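Local coordinates for protein oxidoreductase (Azotobacter vinelandii, PDB 7D5M) that binds NAD+ and, as an inositol dehydrogenase homolog of the Gfo/Idh/MocA family, probably uses it to oxidise a sugar or cyclitol substrate, at residues 10-15 with 37-42; 226-231 with 242-247. One frame throughout, in Å; residues are numbered along the deposited sequence.

Contact 1: 10-15 with 37-42; sequences QPIRWA and QSFALV
The edge of the F39 ring is driven against the face of W14: CD2 of F39 lies 3.6 Å from CG of W14, and the phenyl and five-membered rings stand 55° apart in an edge-to-face stack. W14 carries its CG anti to the backbone N (chi1 -178°), which lays the indole across F39 and brings CE3 of W14 to 3.8 Å from CD1 of L41. A broad aromatic suits this place because it spans two neighbours on the adjoining strand, while its NE1 still reaches the hydroxyl of S89. I12 runs alongside F39, pointing the same way, with the CB of I12 3.5 Å from CD2 of F39 and CG1 over a ring face. Helix 26-34 covers W14, F39 and L41, and F39 also meets Y337 edge-to-face.

On the opposite face, the CB of small A40 lies 4.0 Å from the CB of P11. Between the faces the strands are laced in parallel: the N of I12 donates to the O of S38, and the N of A40 binds the O of I12 at 2.9 Å and 170°. The bond from W14 N to A40 O is weak, whereas V42 N meets W14 O nearly straight. Strand 12-16, helix 26-34 and strand 39-45 together form the first right-handed beta-alpha-beta unit of the NAD-binding Rossmann fold.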
ATOM      1  N   GLN A  10      36.332 -13.784  22.581  1.00 15.59           N
ATOM      2  CA  GLN A  10      36.937 -14.097  21.263  1.00 16.30           C
ATOM      3  C   GLN A  10      35.878 -14.704  20.355  1.00 14.19           C
ATOM      4  O   GLN A  10      34.989 -15.408  20.830  1.00 13.33           O
ATOM      5  CB  GLN A  10      38.077 -15.107  21.385  1.00 18.48           C
ATOM      6  CG  GLN A  10      39.228 -14.629  22.257  1.00 21.59           C
ATOM      7  CD  GLN A  10      40.027 -13.503  21.652  1.00 24.25           C
ATOM      8  OE1 GLN A  10      40.033 -13.274  20.444  1.00 26.79           O
ATOM      9  NE2 GLN A  10      40.723 -12.773  22.511  1.00 28.07           N
ATOM     10  N   PRO A  11      35.978 -14.495  19.028  1.00 14.25           N
ATOM     11  CA  PRO A  11      35.060 -15.135  18.091  1.00 13.62           C
ATOM     12  C   PRO A  11      35.149 -16.659  18.206  1.00 13.47           C
ATOM     13  O   PRO A  11      36.254 -17.194  18.371  1.00 13.81           O
ATOM     14  CB  PRO A  11      35.539 -14.648  16.715  1.00 13.67           C
ATOM     15  CG  PRO A  11      36.255 -13.355  17.029  1.00 14.30           C
ATOM     16  CD  PRO A  11      36.956 -13.644  18.336  1.00 13.95           C
ATOM     17  N   ILE A  12      33.996 -17.319  18.144  1.00 12.83           N
ATOM     18  CA  ILE A  12      33.904 -18.807  18.121  1.00 12.57           C
ATOM     19  C   ILE A  12      34.676 -19.295  16.887  1.00 12.14           C
ATOM     20  O   ILE A  12      34.407 -18.809  15.766  1.00 11.86           O
ATOM     21  CB  ILE A  12      32.437 -19.284  18.093  1.00 12.95           C
ATOM     22  CG1 ILE A  12      31.586 -18.759  19.260  1.00 14.11           C
ATOM     23  CG2 ILE A  12      32.376 -20.804  17.992  1.00 13.01           C
ATOM     24  CD1 ILE A  12      32.011 -19.213  20.627  1.00 14.78           C
ATOM     25  N   ARG A  13      35.594 -20.240  17.059  1.00 11.79           N
ATOM     26  CA  ARG A  13      36.320 -20.846  15.917  1.00 11.88           C
ATOM     27  C   ARG A  13      35.325 -21.729  15.153  1.00 11.60           C
ATOM     28  O   ARG A  13      34.695 -22.609  15.780  1.00 11.54           O
ATOM     29  CB  ARG A  13      37.563 -21.589  16.417  1.00 12.53           C
ATOM     30  CG  ARG A  13      38.579 -20.673  17.088  1.00 13.72           C
ATOM     31  CD  ARG A  13      39.858 -21.399  17.467  1.00 14.65           C
ATOM     32  NE  ARG A  13      39.647 -22.575  18.298  1.00 15.20           N
ATOM     33  CZ  ARG A  13      39.611 -22.600  19.633  1.00 16.37           C
ATOM     34  NH1 ARG A  13      39.753 -21.494  20.343  1.00 17.59           N
ATOM     35  NH2 ARG A  13      39.413 -23.742  20.259  1.00 17.63           N
ATOM     36  N   TRP A  14      35.167 -21.480  13.857  1.00 11.09           N
ATOM     37  CA  TRP A  14      33.960 -21.901  13.103  1.00 10.91           C
ATOM     38  C   TRP A  14      34.304 -22.501  11.739  1.00 10.69           C
ATOM     39  O   TRP A  14      35.255 -22.055  11.070  1.00 10.94           O
ATOM     40  CB  TRP A  14      33.027 -20.691  13.003  1.00 10.87           C
ATOM     41  CG  TRP A  14      31.712 -20.903  12.324  1.00 10.85           C
ATOM     42  CD1 TRP A  14      30.686 -21.725  12.701  1.00 11.00           C
ATOM     43  CD2 TRP A  14      31.240 -20.163  11.186  1.00 10.14           C
ATOM     44  NE1 TRP A  14      29.626 -21.573  11.841  1.00 11.02           N
ATOM     45  CE2 TRP A  14      29.938 -20.616  10.906  1.00 10.55           C
ATOM     46  CE3 TRP A  14      31.811 -19.185  10.363  1.00 10.56           C
ATOM     47  CZ2 TRP A  14      29.202 -20.119   9.826  1.00 10.38           C
ATOM     48  CZ3 TRP A  14      31.080 -18.690   9.305  1.00  9.99           C
ATOM     49  CH2 TRP A  14      29.792 -19.149   9.049  1.00  9.96           C
ATOM     50  N   ALA A  15      33.488 -23.468  11.326  1.00 10.59           N
ATOM     51  CA  ALA A  15      33.514 -24.104   9.999  1.00 11.01           C
ATOM     52  C   ALA A  15      32.101 -24.130   9.419  1.00 11.41           C
ATOM     53  O   ALA A  15      31.101 -24.081  10.179  1.00 10.34           O
ATOM     54  CB  ALA A  15      34.062 -25.500  10.106  1.00 11.26           C
ATOM     55  N   GLN A  37      32.179  -9.735  15.294  1.00 15.49           N
ATOM     56  CA  GLN A  37      33.188 -10.554  16.011  1.00 16.27           C
ATOM     57  C   GLN A  37      32.515 -11.776  16.662  1.00 15.69           C
ATOM     58  O   GLN A  37      33.013 -12.213  17.723  1.00 16.39           O
ATOM     59  CB  GLN A  37      33.890  -9.710  17.086  1.00 17.43           C
ATOM     60  CG  GLN A  37      34.359  -8.334  16.615  1.00 18.48           C
ATOM     61  CD  GLN A  37      35.031  -7.553  17.722  1.00 18.79           C
ATOM     62  OE1 GLN A  37      36.176  -7.817  18.078  1.00 18.80           O
ATOM     63  NE2 GLN A  37      34.317  -6.591  18.290  1.00 17.50           N
ATOM     64  N   SER A  38      31.434 -12.328  16.091  1.00 13.91           N
ATOM     65  CA  SER A  38      30.713 -13.486  16.699  1.00 12.48           C
ATOM     66  C   SER A  38      31.477 -14.790  16.440  1.00 11.88           C
ATOM     67  O   SER A  38      31.773 -15.538  17.411  1.00 11.36           O
ATOM     68  CB  SER A  38      29.291 -13.591  16.199  1.00 12.18           C
ATOM     69  OG  SER A  38      28.497 -12.539  16.735  1.00 11.90           O
ATOM     70  N   PHE A  39      31.765 -15.059  15.171  1.00 10.45           N
ATOM     71  CA  PHE A  39      32.453 -16.279  14.687  1.00 10.34           C
ATOM     72  C   PHE A  39      33.617 -15.874  13.782  1.00 10.85           C
ATOM     73  O   PHE A  39      33.572 -14.787  13.153  1.00 10.35           O
ATOM     74  CB  PHE A  39      31.490 -17.184  13.909  1.00 10.11           C
ATOM     75  CG  PHE A  39      30.368 -17.766  14.719  1.00  9.88           C
ATOM     76  CD1 PHE A  39      29.241 -17.020  15.016  1.00  9.82           C
ATOM     77  CD2 PHE A  39      30.450 -19.061  15.211  1.00  9.97           C
ATOM     78  CE1 PHE A  39      28.217 -17.564  15.770  1.00 10.04           C
ATOM     79  CE2 PHE A  39      29.413 -19.606  15.955  1.00 10.07           C
ATOM     80  CZ  PHE A  39      28.304 -18.850  16.247  1.00 10.01           C
ATOM     81  N   ALA A  40      34.626 -16.742  13.702  1.00 10.86           N
ATOM     82  CA  ALA A  40      35.745 -16.657  12.743  1.00 11.36           C
ATOM     83  C   ALA A  40      35.746 -17.928  11.891  1.00 11.26           C
ATOM     84  O   ALA A  40      35.841 -19.031  12.471  1.00 11.10           O
ATOM     85  CB  ALA A  40      37.050 -16.482  13.478  1.00 11.66           C
ATOM     86  N   LEU A  41      35.667 -17.768  10.573  1.00 11.54           N
ATOM     87  CA  LEU A  41      35.665 -18.894   9.612  1.00 11.74           C
ATOM     88  C   LEU A  41      37.110 -19.337   9.371  1.00 11.88           C
ATOM     89  O   LEU A  41      37.852 -18.641   8.630  1.00 11.43           O
ATOM     90  CB  LEU A  41      34.997 -18.474   8.304  1.00 11.67           C
ATOM     91  CG  LEU A  41      34.913 -19.572   7.245  1.00 12.20           C
ATOM     92  CD1 LEU A  41      34.040 -20.715   7.733  1.00 12.52           C
ATOM     93  CD2 LEU A  41      34.397 -19.012   5.932  1.00 12.81           C
ATOM     94  N   VAL A  42      37.491 -20.458   9.975  1.00 12.35           N
ATOM     95  CA  VAL A  42      38.905 -20.940   9.962  1.00 12.96           C
ATOM     96  C   VAL A  42      39.013 -22.258   9.194  1.00 12.81           C
ATOM     97  O   VAL A  42      40.151 -22.681   8.946  1.00 13.10           O
ATOM     98  CB  VAL A  42      39.463 -21.060  11.392  1.00 13.17           C
ATOM     99  CG1 VAL A  42      39.459 -19.705  12.074  1.00 13.56           C
ATOM    100  CG2 VAL A  42      38.713 -22.091  12.223  1.00 13.30           C
TER

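Contact 2: 226-231 with 242-247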
ATOM      1  N   LEU A 226      -4.664 -31.601  13.752  1.00 17.46           N
ATOM      2  CA  LEU A 226      -4.572 -30.882  12.466  1.00 17.02           C
ATOM      3  C   LEU A 226      -5.053 -31.778  11.330  1.00 16.51           C
ATOM      4  O   LEU A 226      -5.123 -33.010  11.481  1.00 15.85           O
ATOM      5  CB  LEU A 226      -3.159 -30.333  12.231  1.00 17.04           C
ATOM      6  CG  LEU A 226      -2.005 -31.310  12.009  1.00 16.82           C
ATOM      7  CD1 LEU A 226      -2.040 -31.955  10.632  1.00 17.00           C
ATOM      8  CD2 LEU A 226      -0.681 -30.570  12.172  1.00 16.98           C
ATOM      9  N   MET A 227      -5.406 -31.142  10.228  1.00 15.87           N
ATOM     10  CA  MET A 227      -5.602 -31.830   8.940  1.00 16.64           C
ATOM     11  C   MET A 227      -4.778 -31.097   7.888  1.00 15.98           C
ATOM     12  O   MET A 227      -4.542 -29.868   8.025  1.00 14.98           O
ATOM     13  CB  MET A 227      -7.074 -31.870   8.538  1.00 18.69           C
ATOM     14  CG  MET A 227      -7.762 -30.544   8.681  1.00 20.39           C
ATOM     15  SD  MET A 227      -9.200 -30.475   7.614  1.00 24.12           S
ATOM     16  CE  MET A 227      -8.400 -30.689   6.020  1.00 29.05           C
ATOM     17  N   CYS A 228      -4.327 -31.830   6.888  1.00 15.10           N
ATOM     18  CA  CYS A 228      -3.532 -31.259   5.784  1.00 14.26           C
ATOM     19  C   CYS A 228      -3.984 -31.868   4.461  1.00 14.80           C
ATOM     20  O   CYS A 228      -4.003 -33.107   4.321  1.00 13.29           O
ATOM     21  CB  CYS A 228      -2.041 -31.457   6.007  1.00 14.11           C
ATOM     22  SG  CYS A 228      -1.039 -30.818   4.642  1.00 13.89           S
ATOM     23  N   SER A 229      -4.339 -30.996   3.530  1.00 14.69           N
ATOM     24  CA  SER A 229      -4.621 -31.331   2.124  1.00 15.35           C
ATOM     25  C   SER A 229      -3.485 -30.757   1.273  1.00 14.80           C
ATOM     26  O   SER A 229      -3.236 -29.542   1.362  1.00 13.99           O
ATOM     27  CB  SER A 229      -5.974 -30.807   1.744  1.00 17.06           C
ATOM     28  OG  SER A 229      -6.064 -30.662   0.348  1.00 19.89           O
ATOM     29  N   ARG A 230      -2.776 -31.604   0.528  1.00 13.93           N
ATOM     30  CA  ARG A 230      -1.593 -31.182  -0.253  1.00 13.99           C
ATOM     31  C   ARG A 230      -1.734 -31.630  -1.706  1.00 13.77           C
ATOM     32  O   ARG A 230      -2.370 -32.676  -1.973  1.00 13.65           O
ATOM     33  CB  ARG A 230      -0.303 -31.674   0.405  1.00 14.09           C
ATOM     34  CG  ARG A 230       0.043 -33.135   0.146  1.00 14.79           C
ATOM     35  CD  ARG A 230       1.299 -33.544   0.901  1.00 15.15           C
ATOM     36  NE  ARG A 230       1.571 -34.976   0.834  1.00 15.51           N
ATOM     37  CZ  ARG A 230       2.776 -35.548   0.910  1.00 15.79           C
ATOM     38  NH1 ARG A 230       3.879 -34.818   1.003  1.00 15.31           N
ATOM     39  NH2 ARG A 230       2.872 -36.870   0.873  1.00 15.70           N
ATOM     40  N   GLN A 231      -1.142 -30.844  -2.602  1.00 13.52           N
ATOM     41  CA  GLN A 231      -1.234 -31.046  -4.064  1.00 13.71           C
ATOM     42  C   GLN A 231       0.158 -30.963  -4.682  1.00 13.83           C
ATOM     43  O   GLN A 231       1.023 -30.220  -4.168  1.00 14.02           O
ATOM     44  CB  GLN A 231      -2.166 -30.011  -4.697  1.00 13.96           C
ATOM     45  CG  GLN A 231      -3.542 -29.943  -4.051  1.00 14.19           C
ATOM     46  CD  GLN A 231      -3.561 -29.134  -2.777  1.00 14.31           C
ATOM     47  OE1 GLN A 231      -2.930 -28.083  -2.685  1.00 14.75           O
ATOM     48  NE2 GLN A 231      -4.318 -29.604  -1.796  1.00 14.80           N
ATOM     49  N   ASP A 242       3.694 -29.096  -3.915  1.00 13.01           N
ATOM     50  CA  ASP A 242       4.107 -27.694  -4.181  1.00 12.35           C
ATOM     51  C   ASP A 242       3.033 -26.730  -3.672  1.00 12.17           C
ATOM     52  O   ASP A 242       3.197 -25.510  -3.864  1.00 11.44           O
ATOM     53  CB  ASP A 242       4.471 -27.470  -5.650  1.00 12.40           C
ATOM     54  CG  ASP A 242       3.439 -27.959  -6.651  1.00 12.67           C
ATOM     55  OD1 ASP A 242       2.272 -28.147  -6.263  1.00 12.78           O
ATOM     56  OD2 ASP A 242       3.818 -28.143  -7.816  1.00 12.95           O
ATOM     57  N   ASN A 243       2.007 -27.257  -3.006  1.00 11.87           N
ATOM     58  CA  ASN A 243       0.930 -26.449  -2.390  1.00 12.14           C
ATOM     59  C   ASN A 243       0.321 -27.259  -1.257  1.00 12.10           C
ATOM     60  O   ASN A 243       0.174 -28.483  -1.429  1.00 11.52           O
ATOM     61  CB  ASN A 243      -0.122 -26.073  -3.429  1.00 12.49           C
ATOM     62  CG  ASN A 243      -1.025 -24.970  -2.931  1.00 12.80           C
ATOM     63  OD1 ASN A 243      -0.587 -23.828  -2.815  1.00 12.72           O
ATOM     64  ND2 ASN A 243      -2.268 -25.307  -2.616  1.00 12.45           N
ATOM     65  N   ALA A 244      -0.024 -26.627  -0.142  1.00 11.61           N
ATOM     66  CA  ALA A 244      -0.692 -27.339   0.960  1.00 12.09           C
ATOM     67  C   ALA A 244      -1.498 -26.380   1.832  1.00 11.94           C
ATOM     68  O   ALA A 244      -1.119 -25.190   1.982  1.00 11.69           O
ATOM     69  CB  ALA A 244       0.329 -28.100   1.760  1.00 11.95           C
ATOM     70  N   TYR A 245      -2.591 -26.908   2.367  1.00 11.95           N
ATOM     71  CA  TYR A 245      -3.446 -26.259   3.380  1.00 12.21           C
ATOM     72  C   TYR A 245      -3.375 -27.087   4.651  1.00 12.75           C
ATOM     73  O   TYR A 245      -3.774 -28.269   4.622  1.00 13.35           O
ATOM     74  CB  TYR A 245      -4.892 -26.163   2.899  1.00 12.19           C
ATOM     75  CG  TYR A 245      -4.995 -25.530   1.544  1.00 12.53           C
ATOM     76  CD1 TYR A 245      -5.034 -24.152   1.411  1.00 12.99           C
ATOM     77  CD2 TYR A 245      -5.019 -26.304   0.394  1.00 12.94           C
ATOM     78  CE1 TYR A 245      -5.104 -23.558   0.164  1.00 13.44           C
ATOM     79  CE2 TYR A 245      -5.077 -25.726  -0.858  1.00 13.35           C
ATOM     80  CZ  TYR A 245      -5.132 -24.348  -0.973  1.00 13.47           C
ATOM     81  OH  TYR A 245      -5.179 -23.772  -2.208  1.00 13.99           O
ATOM     82  N   THR A 246      -2.926 -26.473   5.738  1.00 12.27           N
ATOM     83  CA  THR A 246      -2.937 -27.108   7.071  1.00 12.12           C
ATOM     84  C   THR A 246      -3.899 -26.347   7.971  1.00 12.85           C
ATOM     85  O   THR A 246      -3.673 -25.154   8.225  1.00 13.55           O
ATOM     86  CB  THR A 246      -1.544 -27.191   7.690  1.00 11.75           C
ATOM     87  OG1 THR A 246      -0.699 -27.812   6.726  1.00 11.62           O
ATOM     88  CG2 THR A 246      -1.569 -27.965   8.992  1.00 11.79           C
ATOM     89  N   LEU A 247      -4.940 -27.024   8.431  1.00 13.14           N
ATOM     90  CA  LEU A 247      -5.887 -26.464   9.411  1.00 13.75           C
ATOM     91  C   LEU A 247      -5.636 -27.141  10.760  1.00 14.12           C
ATOM     92  O   LEU A 247      -5.491 -28.396  10.813  1.00 14.82           O
ATOM     93  CB  LEU A 247      -7.315 -26.673   8.907  1.00 14.25           C
ATOM     94  CG  LEU A 247      -8.398 -25.999   9.742  1.00 15.15           C
ATOM     95  CD1 LEU A 247      -8.258 -24.484   9.715  1.00 15.28           C
ATOM     96  CD2 LEU A 247      -9.775 -26.403   9.243  1.00 16.10           C
TER
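The backbone O of Q231 accepts two N-H groups at once: the N of D242 lies 2.9 Å away, in the carbonyl plane, and the N of N243 makes a weak bond at 3.3 Å. Two residues thus face one, a classic beta bulge at the start of the second strand. The side chains add a bond of their own. Q231 is bent at chi2 (81°), which curls its amide back over the partner strand, where OE1 of Q231 takes ND2 of N243 at 2.9 Å and 169°. OE1 of Q231 lies close to the plane of the N243 amide, although the two amides are turned 49° from each other. N243 suits the site because its amide works both ways: OD1 accepts from S261 and W259, while ND2 gives to Q231 and, weakly, to the OH of Y245. Replacing Q231 by an alanine would probably leave ND2 of N243 without its straight acceptor and take from Y245 the contact of OE1 of Q231 with its CE2 (3.7 Å).

Strands 223-231 and 243-250 form an antiparallel beta hairpin in the C-terminal alpha/beta domain, with S229 and Y245, like M227 and L247, as hydrogen-bonded pairs. M227 runs beside L247, the CG of M227 3.9 Å from the CB of L247. Their face also carries Y245 and meets a third subunit, where H169 of that subunit bonds the tyrosine OH. The other face turns to helices 202-217 and 363-381. There the small CB of A244 sits 3.9 Å from CB of R230, whose guanidinium reaches on to E241 and D381, and SG of C228 lies 3.7 Å from OG1 of T246.

From the N terminus, strand 12-16 leads through helix 26-34 into strand 39-45, and contact 1 closes this loop by setting the two strands side by side at one margin of the parallel nucleotide-binding sheet. The chain completes that sheet and enters the C-terminal domain before contact 2 opens. There 226-231 and 242-247 are joined by a short connection without helix or strand, within the mixed sheet. The two loops follow in series, neither nesting nor crossing. Their centres lie about 40 Å apart, on opposite sides of the chain's centre, and each ties its own domain: a parallel crossover in one, an antiparallel hairpin beside another subunit in the other.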